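PDB 1IUH: 2'-5' RNA Ligase from Thermus thermophilus, which belongs to the LigT-like family of the 2H clan and folds into helices packed on a curled antiparallel sheet. Local coordinates for residues P54-L59 with E111-E116; E96-L101 with L150-E155; T22-F27 with R87-K92; A15-A20 with H36-T41. All blocks are in the same frame, centred on the assembly; numbering follows the deposited sequence.

Contact 1: residues P54-L59 with E111-E116; sequences PDYLAL and ELLGEE
Tyr56 OH lies where three groups converge: it is hydrogen-bonded to the carboxylate oxygen OE1 of Glu52, four residues earlier and just before the helix begins, while two methyl groups of the facing segment, Leu113 CD2 at 3.9 Å and Leu112 CD2 at 4.0 Å, rest against it. The motif is a helix-to-helix packing in which helix 53-66, near its start, meets the last turn of helix 96-113. No hydrogen bond joins the two segments, so the interface is made of leucine branches laid against polar-tipped side chains. Tyr56 has CG anti to its own carbonyl carbon (chi1 -63°), a setting that carries the phenol across the gap, roughly at right angles to both leucines. Its ring meets Leu112 CD2 through CZ, at 4.2 Å. The Tyr56 side chain is buried and also touches Leu3 on strand 2-8 and Leu159 on strand 150-164, so that the ring ties the helix pair to the sheet beneath.

Gly114, with positive phi, is the first residue to depart from helical geometry beyond Leu113, which places the contact at the very end of its helix. Leu112 divides its two branches between neighbours: CD2 goes to the tyrosine, whereas CD1 sits against the carboxylate of Asp55, 3.4 Å from CG and 3.6 Å from OD2.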
# COMPACT_ATOMS: atom_id res chain seq x y z
N PRO A 54 16.49 5.60 11.11
CA PRO A 54 17.12 4.38 11.62
C PRO A 54 16.12 3.45 12.30
O PRO A 54 16.23 2.22 12.19
CB PRO A 54 18.15 4.92 12.63
CG PRO A 54 18.45 6.27 12.11
CD PRO A 54 17.12 6.80 11.69
N ASP A 55 15.21 4.05 13.07
CA ASP A 55 14.18 3.31 13.80
C ASP A 55 13.22 2.69 12.83
O ASP A 55 12.90 1.53 12.94
CB ASP A 55 13.44 4.24 14.76
CG ASP A 55 14.35 4.79 15.83
OD1 ASP A 55 14.89 3.96 16.58
OD2 ASP A 55 14.56 6.01 15.92
N TYR A 56 12.75 3.43 11.84
CA TYR A 56 11.90 2.76 10.87
C TYR A 56 12.68 1.64 10.09
O TYR A 56 12.12 0.58 9.75
CB TYR A 56 11.30 3.80 9.94
CG TYR A 56 10.41 4.74 10.76
CD1 TYR A 56 10.59 6.14 10.72
CD2 TYR A 56 9.41 4.22 11.58
CE1 TYR A 56 9.81 6.97 11.46
CE2 TYR A 56 8.63 5.02 12.33
CZ TYR A 56 8.81 6.41 12.28
OH TYR A 56 7.98 7.24 13.03
N LEU A 57 13.96 1.86 9.84
CA LEU A 57 14.82 0.88 9.17
C LEU A 57 14.98 -0.35 10.04
O LEU A 57 14.82 -1.49 9.56
CB LEU A 57 16.21 1.47 8.83
CG LEU A 57 16.16 2.51 7.68
CD1 LEU A 57 17.50 3.24 7.49
CD2 LEU A 57 15.76 1.82 6.34
N ALA A 58 15.25 -0.13 11.32
CA ALA A 58 15.47 -1.26 12.21
C ALA A 58 14.16 -2.08 12.39
O ALA A 58 14.13 -3.34 12.42
CB ALA A 58 16.01 -0.73 13.53
N LEU A 59 13.07 -1.33 12.49
CA LEU A 59 11.79 -1.94 12.61
C LEU A 59 11.56 -2.84 11.40
O LEU A 59 11.09 -3.98 11.53
CB LEU A 59 10.74 -0.89 12.70
CG LEU A 59 9.32 -1.44 12.86
CD1 LEU A 59 9.28 -2.57 13.89
CD2 LEU A 59 8.41 -0.32 13.31
N GLU A 111 5.80 1.61 20.23
CA GLU A 111 6.91 1.55 21.18
C GLU A 111 7.75 2.78 21.01
O GLU A 111 8.16 3.43 21.97
CB GLU A 111 7.79 0.33 20.91
CG GLU A 111 9.12 0.44 21.58
CD GLU A 111 9.71 -0.92 22.04
OE1 GLU A 111 8.99 -1.66 22.75
OE2 GLU A 111 10.90 -1.23 21.71
N LEU A 112 7.99 3.15 19.77
CA LEU A 112 8.85 4.28 19.55
C LEU A 112 8.21 5.62 19.74
O LEU A 112 8.87 6.59 20.07
CB LEU A 112 9.41 4.22 18.14
CG LEU A 112 10.12 5.52 17.77
CD1 LEU A 112 11.64 5.32 17.88
CD2 LEU A 112 9.73 5.92 16.38
N LEU A 113 6.92 5.73 19.50
CA LEU A 113 6.35 7.05 19.62
C LEU A 113 5.45 7.25 20.83
O LEU A 113 5.27 8.38 21.28
CB LEU A 113 5.60 7.35 18.36
CG LEU A 113 6.21 8.18 17.23
CD1 LEU A 113 7.64 7.95 17.12
CD2 LEU A 113 5.47 7.89 15.90
N GLY A 114 4.94 6.16 21.38
CA GLY A 114 4.00 6.26 22.46
C GLY A 114 2.80 7.05 21.92
O GLY A 114 2.43 7.01 20.75
N GLU A 115 2.20 7.79 22.80
CA GLU A 115 1.09 8.63 22.53
C GLU A 115 1.18 9.40 21.21
O GLU A 115 0.18 9.61 20.51
CB GLU A 115 0.99 9.51 23.77
CG GLU A 115 0.27 10.78 23.65
CD GLU A 115 1.09 11.87 23.04
OE1 GLU A 115 0.56 12.50 22.13
OE2 GLU A 115 2.23 12.13 23.44
N GLU A 116 2.37 9.82 20.82
CA GLU A 116 2.52 10.58 19.56
C GLU A 116 2.07 9.81 18.30
O GLU A 116 1.76 10.39 17.30
CB GLU A 116 3.97 10.96 19.36
CG GLU A 116 4.55 12.02 20.32
CD GLU A 116 6.10 12.08 20.20
OE1 GLU A 116 6.58 12.74 19.22
OE2 GLU A 116 6.82 11.43 21.04

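Contact 2: residues E96-L101 with L150-E155; sequences EGFLRL and LEWPVE
Phe98 meets Trp152 and Val154 with the far end of its ring, and these three buried side chains make the whole contact between helix 96-113 and strand 150-164, a helix resting on the antiparallel sheet of this LigT-like fold.

Aromatic against aromatic comes first. Trp152 CH2, at the outer corner of the indole, lies near the plane of the Phe98 ring and at its edge, 4.1 Å from CZ. The two side chains cross at about a right angle. Phe98 owes its reach to a chi1 of -65°, which sets CG opposite the carbonyl carbon and lets the ring lean from the helix toward the strand.

Aliphatic against aromatic is the second kind. Val154 CG2 is 3.9 Å from Phe98 CE2 and 4.0 Å from Phe98 CZ. The same methyl stands 3.6 Å above the plane of the Trp152 ring, displaced toward its rim, so one carbon serves both aromatic systems. This is possible because Trp152 and Val154, two residues apart on the strand, put their side chains on the same side of it.

Neighbouring parts of the fold extend the cluster. Phe70 meets Phe98 edge-to-face from strand 70-80, and Leu40 and Leu42 of strand 39-47 also touch the phenylalanine.

With no hydrogen bond or charge pairing between the segments, their direct contact rests on apolar packing and the exclusion of water.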
# COMPACT_ATOMS: atom_id res chain seq x y z
N GLU A 96 -3.44 -13.30 5.54
CA GLU A 96 -3.10 -13.10 6.95
C GLU A 96 -1.79 -12.28 7.10
O GLU A 96 -1.66 -11.40 7.98
CB GLU A 96 -2.86 -14.45 7.57
CG GLU A 96 -3.90 -14.82 8.57
CD GLU A 96 -3.97 -13.84 9.71
OE1 GLU A 96 -4.97 -13.06 9.77
OE2 GLU A 96 -3.01 -13.86 10.53
N GLY A 97 -0.83 -12.64 6.24
CA GLY A 97 0.47 -12.03 6.22
C GLY A 97 0.45 -10.51 6.16
O GLY A 97 1.29 -9.90 6.84
N PHE A 98 -0.46 -9.92 5.36
CA PHE A 98 -0.54 -8.47 5.30
C PHE A 98 -0.94 -7.95 6.65
O PHE A 98 -0.39 -6.96 7.13
CB PHE A 98 -1.57 -7.94 4.29
CG PHE A 98 -1.27 -8.26 2.88
CD1 PHE A 98 -2.26 -8.84 2.07
CD2 PHE A 98 0.03 -8.04 2.34
CE1 PHE A 98 -1.96 -9.19 0.73
CE2 PHE A 98 0.34 -8.39 1.00
CZ PHE A 98 -0.66 -8.97 0.18
N LEU A 99 -1.90 -8.62 7.27
CA LEU A 99 -2.38 -8.14 8.56
C LEU A 99 -1.28 -8.31 9.58
O LEU A 99 -1.06 -7.40 10.37
CB LEU A 99 -3.65 -8.87 9.02
CG LEU A 99 -5.01 -8.97 8.25
CD1 LEU A 99 -5.17 -7.98 7.09
CD2 LEU A 99 -5.16 -10.39 7.69
N ARG A 100 -0.57 -9.43 9.56
CA ARG A 100 0.54 -9.65 10.53
C ARG A 100 1.64 -8.56 10.36
O ARG A 100 2.10 -7.94 11.34
CB ARG A 100 1.13 -11.08 10.41
CG ARG A 100 0.20 -12.21 10.86
CD ARG A 100 0.77 -13.59 10.58
NE ARG A 100 1.97 -13.89 11.35
CZ ARG A 100 2.01 -14.23 12.66
NH1 ARG A 100 0.90 -14.35 13.39
NH2 ARG A 100 3.17 -14.38 13.28
N LEU A 101 2.06 -8.28 9.14
CA LEU A 101 3.05 -7.20 9.00
C LEU A 101 2.48 -5.83 9.43
O LEU A 101 3.17 -5.02 10.04
CB LEU A 101 3.57 -7.12 7.55
CG LEU A 101 4.39 -8.32 7.09
CD1 LEU A 101 4.80 -8.11 5.60
CD2 LEU A 101 5.60 -8.51 8.01
N LEU A 150 -6.10 -14.19 -8.52
CA LEU A 150 -4.71 -14.37 -8.91
C LEU A 150 -3.85 -14.46 -7.64
O LEU A 150 -3.82 -13.52 -6.86
CB LEU A 150 -4.26 -13.19 -9.78
CG LEU A 150 -2.73 -13.01 -9.89
CD1 LEU A 150 -2.11 -14.30 -10.46
CD2 LEU A 150 -2.37 -11.80 -10.74
N GLU A 151 -3.13 -15.58 -7.46
CA GLU A 151 -2.29 -15.79 -6.28
C GLU A 151 -0.86 -15.44 -6.62
O GLU A 151 -0.42 -15.62 -7.72
CB GLU A 151 -2.37 -17.26 -5.78
CG GLU A 151 -1.87 -17.47 -4.35
CD GLU A 151 -1.77 -18.97 -3.86
OE1 GLU A 151 -2.79 -19.67 -3.70
OE2 GLU A 151 -0.64 -19.45 -3.64
N TRP A 152 -0.14 -14.89 -5.68
CA TRP A 152 1.25 -14.61 -5.94
C TRP A 152 2.00 -14.70 -4.62
O TRP A 152 1.39 -14.61 -3.54
CB TRP A 152 1.40 -13.23 -6.60
CG TRP A 152 1.60 -12.10 -5.67
CD1 TRP A 152 2.80 -11.54 -5.33
CD2 TRP A 152 0.59 -11.24 -5.14
NE1 TRP A 152 2.59 -10.38 -4.65
CE2 TRP A 152 1.26 -10.16 -4.51
CE3 TRP A 152 -0.82 -11.27 -5.13
CZ2 TRP A 152 0.57 -9.11 -3.89
CZ3 TRP A 152 -1.51 -10.24 -4.52
CH2 TRP A 152 -0.82 -9.17 -3.91
N PRO A 153 3.31 -14.89 -4.67
CA PRO A 153 4.21 -15.01 -3.49
C PRO A 153 4.68 -13.67 -2.95
O PRO A 153 5.38 -12.97 -3.66
CB PRO A 153 5.44 -15.79 -4.06
CG PRO A 153 4.86 -16.54 -5.27
CD PRO A 153 3.98 -15.43 -5.87
N VAL A 154 4.36 -13.30 -1.72
CA VAL A 154 4.88 -12.02 -1.16
C VAL A 154 6.16 -12.35 -0.41
O VAL A 154 6.11 -13.07 0.58
CB VAL A 154 3.88 -11.35 -0.16
CG1 VAL A 154 4.47 -10.09 0.39
CG2 VAL A 154 2.54 -11.05 -0.87
N GLU A 155 7.29 -11.84 -0.90
CA GLU A 155 8.63 -12.10 -0.36
C GLU A 155 9.28 -10.99 0.42
O GLU A 155 10.38 -11.17 0.96
CB GLU A 155 9.58 -12.43 -1.47
CG GLU A 155 8.89 -13.03 -2.58
CD GLU A 155 9.23 -14.47 -2.72
OE1 GLU A 155 9.41 -15.12 -1.66
OE2 GLU A 155 9.31 -14.94 -3.90

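Contact 3: residues T22-F27 with R87-K92; sequences TKVRPF and RVWFAK
Trp89 gives up more area than any other residue here, and it does so through the six-membered part of its indole, which meets Val24 and Lys23 in the loop that follows helix 11-21. The indole belongs to strand 88-94 of the antiparallel sheet; with CG opposite the backbone nitrogen (chi1 -176°), it is thrown out from the strand toward that loop.

Val24, buried like the tryptophan, makes the closer approach. Its CG2 lies 3.9 Å from Trp89 CZ3 and 4.0 Å from Trp89 CE3, the two side chains running antiparallel and overlapping alongside. A type I turn beginning at Val24 and closed by a 3.1 Å bond from Phe27 N to Val24 O carries the chain onward at this point.

Lys23 contributes only hydrocarbon: CG reaches Trp89 CH2 at 4.2 Å, after which bends at chi2 and chi3 lead the ammonium end away. Elsewhere the indole is stacked with Tyr79 and touches Trp30, which also meets Val24.

The lysine stem can thus lie against the indole while its charged end leads away, so the contact is wholly apolar although one of its three members is a charged, exposed residue.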
# COMPACT_ATOMS: atom_id res chain seq x y z
N THR A 22 -7.52 -0.40 -17.50
CA THR A 22 -7.98 -0.23 -18.84
C THR A 22 -9.44 0.20 -18.89
O THR A 22 -9.81 1.03 -19.74
CB THR A 22 -7.70 -1.56 -19.59
OG1 THR A 22 -6.40 -1.48 -20.20
CG2 THR A 22 -8.77 -1.86 -20.61
N LYS A 23 -10.25 -0.32 -17.96
CA LYS A 23 -11.68 -0.01 -17.99
C LYS A 23 -11.93 1.44 -17.67
O LYS A 23 -13.04 1.94 -17.77
CB LYS A 23 -12.47 -0.85 -16.96
CG LYS A 23 -11.85 -2.20 -16.51
CD LYS A 23 -12.57 -3.46 -17.06
CE LYS A 23 -11.95 -3.93 -18.41
NZ LYS A 23 -12.79 -4.93 -19.19
N VAL A 24 -10.87 2.16 -17.37
CA VAL A 24 -11.08 3.49 -16.91
C VAL A 24 -10.50 4.61 -17.77
O VAL A 24 -10.67 5.81 -17.47
CB VAL A 24 -10.55 3.47 -15.43
CG1 VAL A 24 -9.42 4.38 -15.27
CG2 VAL A 24 -11.71 3.67 -14.43
N ARG A 25 -9.84 4.22 -18.86
CA ARG A 25 -9.26 5.19 -19.78
C ARG A 25 -10.30 6.09 -20.52
O ARG A 25 -10.00 7.22 -20.93
CB ARG A 25 -8.41 4.43 -20.81
CG ARG A 25 -8.05 5.24 -22.05
CD ARG A 25 -7.33 4.34 -23.05
NE ARG A 25 -6.09 3.85 -22.44
CZ ARG A 25 -4.95 3.73 -23.10
NH1 ARG A 25 -4.92 4.04 -24.40
NH2 ARG A 25 -3.82 3.38 -22.46
N PRO A 26 -11.51 5.57 -20.78
CA PRO A 26 -12.53 6.35 -21.45
C PRO A 26 -12.96 7.52 -20.52
O PRO A 26 -13.58 8.52 -20.97
CB PRO A 26 -13.67 5.36 -21.62
CG PRO A 26 -13.00 4.01 -21.58
CD PRO A 26 -11.94 4.17 -20.56
N PHE A 27 -12.64 7.41 -19.22
CA PHE A 27 -13.05 8.45 -18.31
C PHE A 27 -11.99 9.36 -17.79
O PHE A 27 -11.32 9.05 -16.82
CB PHE A 27 -13.76 7.81 -17.17
CG PHE A 27 -14.80 6.88 -17.60
CD1 PHE A 27 -14.63 5.51 -17.46
CD2 PHE A 27 -15.95 7.36 -18.24
CE1 PHE A 27 -15.57 4.62 -17.95
CE2 PHE A 27 -16.89 6.48 -18.73
CZ PHE A 27 -16.69 5.11 -18.59
N ARG A 87 -13.66 8.47 -4.37
CA ARG A 87 -12.40 9.19 -4.22
C ARG A 87 -11.36 8.29 -4.89
O ARG A 87 -10.51 8.75 -5.64
CB ARG A 87 -12.07 9.32 -2.73
CG ARG A 87 -10.82 10.16 -2.32
CD ARG A 87 -10.37 9.86 -0.77
NE ARG A 87 -8.96 9.36 -0.62
CZ ARG A 87 -8.39 8.90 0.50
NH1 ARG A 87 -9.08 8.83 1.62
NH2 ARG A 87 -7.12 8.53 0.49
N VAL A 88 -11.50 6.98 -4.68
CA VAL A 88 -10.52 6.05 -5.16
C VAL A 88 -11.01 4.75 -5.74
O VAL A 88 -12.02 4.21 -5.34
CB VAL A 88 -9.53 5.70 -3.98
CG1 VAL A 88 -8.44 4.75 -4.44
CG2 VAL A 88 -8.88 6.93 -3.50
N TRP A 89 -10.26 4.21 -6.68
CA TRP A 89 -10.64 2.93 -7.23
C TRP A 89 -9.47 2.01 -6.88
O TRP A 89 -8.33 2.30 -7.27
CB TRP A 89 -10.82 2.99 -8.74
CG TRP A 89 -11.32 1.67 -9.28
CD1 TRP A 89 -12.28 0.86 -8.71
CD2 TRP A 89 -10.99 1.07 -10.52
NE1 TRP A 89 -12.56 -0.18 -9.54
CE2 TRP A 89 -11.79 -0.08 -10.66
CE3 TRP A 89 -10.09 1.40 -11.55
CZ2 TRP A 89 -11.72 -0.93 -11.80
CZ3 TRP A 89 -10.02 0.55 -12.70
CH2 TRP A 89 -10.84 -0.60 -12.80
N PHE A 90 -9.75 0.89 -6.18
CA PHE A 90 -8.71 -0.03 -5.76
C PHE A 90 -9.04 -1.49 -5.91
O PHE A 90 -10.17 -1.90 -6.03
CB PHE A 90 -8.36 0.20 -4.27
CG PHE A 90 -9.55 0.00 -3.32
CD1 PHE A 90 -10.00 -1.27 -2.98
CD2 PHE A 90 -10.30 1.10 -2.88
CE1 PHE A 90 -11.15 -1.45 -2.25
CE2 PHE A 90 -11.47 0.92 -2.13
CZ PHE A 90 -11.89 -0.32 -1.82
N ALA A 91 -7.99 -2.29 -5.85
CA ALA A 91 -8.20 -3.71 -5.92
C ALA A 91 -8.10 -4.25 -4.47
O ALA A 91 -7.28 -3.75 -3.69
CB ALA A 91 -7.14 -4.33 -6.81
N LYS A 92 -8.92 -5.25 -4.11
CA LYS A 92 -8.82 -5.88 -2.79
C LYS A 92 -7.85 -7.07 -2.92
O LYS A 92 -7.89 -7.85 -3.87
CB LYS A 92 -10.20 -6.35 -2.24
CG LYS A 92 -11.33 -5.26 -2.04
CD LYS A 92 -12.46 -5.66 -1.02
CE LYS A 92 -13.96 -5.53 -1.55
NZ LYS A 92 -14.76 -4.24 -1.33

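Contact 4: residues A15-A20 with H36-T41; sequences AALVEA and HQLHLT
Leu38 points at helix 11-21 and brings a single methyl, CD1, against both Leu17 and Val18. Leu17 receives it on CB, at 3.9 Å, close to its backbone rather than at the branched end; Val18 offers CG2, at 4.2 Å. The leucine is turned to do this by a chi1 of -80°, with CG opposite the carbonyl carbon, and by an extended second torsion, which together push CD1 forward between the two helix residues. Leu17 and Val18 are successive residues of the helix, so they present different directions: the CB of Leu17 heads for the 36-41 segment, whereas Val18 flanks it and is partly exposed. The ends of Leu17 run on to Ile131 and Leu133 of strand 130-136, and Val18 also touches Pro35.

At the next residue, the side chain of His39 leaves the backbone away from the helix. Its ND1 donates a 2.7 Å hydrogen bond to Gln37 O, with an angle of 159° at the hydrogen and the acceptor only 8° from the imidazole plane. That bond fixes the tilt of the ring and bridges the residue whose side chain makes the helix contact. Phe4 and Tyr171 meet the imidazole as well, from strands 2-8 and 169-178.

Leucine toward the helix and histidine toward the other side is the alternation of an extended chain, here leading into strand 39-47. His39, Leu40 and Thr41 spell the His-x-Thr signature for which the 2H clan is known, and the leucine just before it packs that sheet edge onto helix 11-21.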
# COMPACT_ATOMS: atom_id res chain seq x y z
N ALA A 15 0.61 -6.56 -14.26
CA ALA A 15 -0.09 -6.63 -15.53
C ALA A 15 -1.61 -6.86 -15.42
O ALA A 15 -2.39 -6.35 -16.20
CB ALA A 15 0.54 -7.71 -16.37
N ALA A 16 -2.03 -7.66 -14.45
CA ALA A 16 -3.45 -7.93 -14.30
C ALA A 16 -4.19 -6.68 -13.90
O ALA A 16 -5.33 -6.45 -14.30
CB ALA A 16 -3.67 -9.00 -13.24
N LEU A 17 -3.52 -5.90 -13.07
CA LEU A 17 -4.00 -4.65 -12.54
C LEU A 17 -3.96 -3.55 -13.63
O LEU A 17 -4.80 -2.64 -13.67
CB LEU A 17 -3.09 -4.28 -11.35
CG LEU A 17 -3.51 -4.39 -9.87
CD1 LEU A 17 -4.60 -5.39 -9.69
CD2 LEU A 17 -2.25 -4.69 -9.00
N VAL A 18 -2.94 -3.60 -14.48
CA VAL A 18 -2.84 -2.64 -15.54
C VAL A 18 -3.91 -2.93 -16.58
O VAL A 18 -4.38 -2.05 -17.25
CB VAL A 18 -1.53 -2.71 -16.16
CG1 VAL A 18 -1.55 -2.03 -17.47
CG2 VAL A 18 -0.54 -2.04 -15.27
N GLU A 19 -4.32 -4.19 -16.70
CA GLU A 19 -5.36 -4.48 -17.63
C GLU A 19 -6.68 -3.99 -17.02
O GLU A 19 -7.60 -3.57 -17.73
CB GLU A 19 -5.33 -5.98 -17.95
CG GLU A 19 -4.09 -6.35 -18.89
CD GLU A 19 -3.63 -7.84 -18.85
OE1 GLU A 19 -4.40 -8.75 -19.15
OE2 GLU A 19 -2.46 -8.10 -18.51
N ALA A 20 -6.75 -3.98 -15.71
CA ALA A 20 -7.92 -3.53 -14.99
C ALA A 20 -8.08 -2.05 -15.24
O ALA A 20 -9.17 -1.60 -15.60
CB ALA A 20 -7.72 -3.74 -13.54
N HIS A 36 4.50 1.21 -12.18
CA HIS A 36 5.60 1.02 -11.27
C HIS A 36 5.33 1.63 -9.87
O HIS A 36 6.13 1.46 -8.95
CB HIS A 36 6.87 1.54 -11.93
CG HIS A 36 7.29 0.72 -13.13
ND1 HIS A 36 8.21 1.18 -14.06
CD2 HIS A 36 6.97 -0.54 -13.50
CE1 HIS A 36 8.42 0.23 -14.96
NE2 HIS A 36 7.68 -0.82 -14.64
N GLN A 37 4.22 2.35 -9.69
CA GLN A 37 3.89 2.86 -8.35
C GLN A 37 2.78 2.00 -7.74
O GLN A 37 2.42 2.17 -6.56
CB GLN A 37 3.41 4.32 -8.36
CG GLN A 37 4.41 5.30 -8.93
CD GLN A 37 4.10 6.76 -8.55
OE1 GLN A 37 2.96 7.22 -8.63
NE2 GLN A 37 5.11 7.46 -8.16
N LEU A 38 2.21 1.08 -8.53
CA LEU A 38 1.14 0.27 -7.99
C LEU A 38 1.71 -0.42 -6.74
O LEU A 38 2.84 -0.89 -6.74
CB LEU A 38 0.63 -0.70 -9.05
CG LEU A 38 -0.36 -0.18 -10.13
CD1 LEU A 38 -0.56 -1.36 -11.12
CD2 LEU A 38 -1.78 0.27 -9.60
N HIS A 39 0.95 -0.44 -5.65
CA HIS A 39 1.46 -1.03 -4.40
C HIS A 39 0.39 -1.16 -3.29
O HIS A 39 -0.64 -0.48 -3.31
CB HIS A 39 2.56 -0.12 -3.87
CG HIS A 39 2.02 1.12 -3.23
ND1 HIS A 39 1.64 2.22 -3.97
CD2 HIS A 39 1.72 1.40 -1.94
CE1 HIS A 39 1.13 3.14 -3.15
NE2 HIS A 39 1.17 2.66 -1.91
N LEU A 40 0.67 -1.99 -2.30
CA LEU A 40 -0.26 -2.15 -1.16
C LEU A 40 0.45 -1.58 0.06
O LEU A 40 1.51 -2.08 0.46
CB LEU A 40 -0.57 -3.63 -0.90
CG LEU A 40 -1.61 -3.94 0.18
CD1 LEU A 40 -2.45 -5.24 -0.17
CD2 LEU A 40 -0.85 -4.10 1.50
N THR A 41 -0.12 -0.55 0.67
CA THR A 41 0.50 0.05 1.86
C THR A 41 0.25 -0.71 3.16
O THR A 41 -0.85 -1.06 3.46
CB THR A 41 0.01 1.50 2.02
OG1 THR A 41 0.38 2.25 0.83
CG2 THR A 41 0.62 2.14 3.27

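In the fold
Contacts 4, 3 and 2 draw on the same curled antiparallel sheet, whereas contact 1 joins two helices toward one end of the molecule. Contacts 3 and 4 are neighbours, centres about 11 Å apart, and touch where Ala91 packs on Leu17. Contact 2 lies about 15 Å from contact 4, centre to centre, and meets it through Phe98 and Leu40. Contact 1 shares helix 96-113 with contact 2 yet stays about 23 Å from it between centres, and lies about 35 Å from contact 3, again centre to centre, across the chain's centre. Along the sequence, contact 4 closes before contacts 1 and 2 open, while contacts 1 and 2 interleave, as do 3 and 4, weaving distant parts of the chain into one compact body.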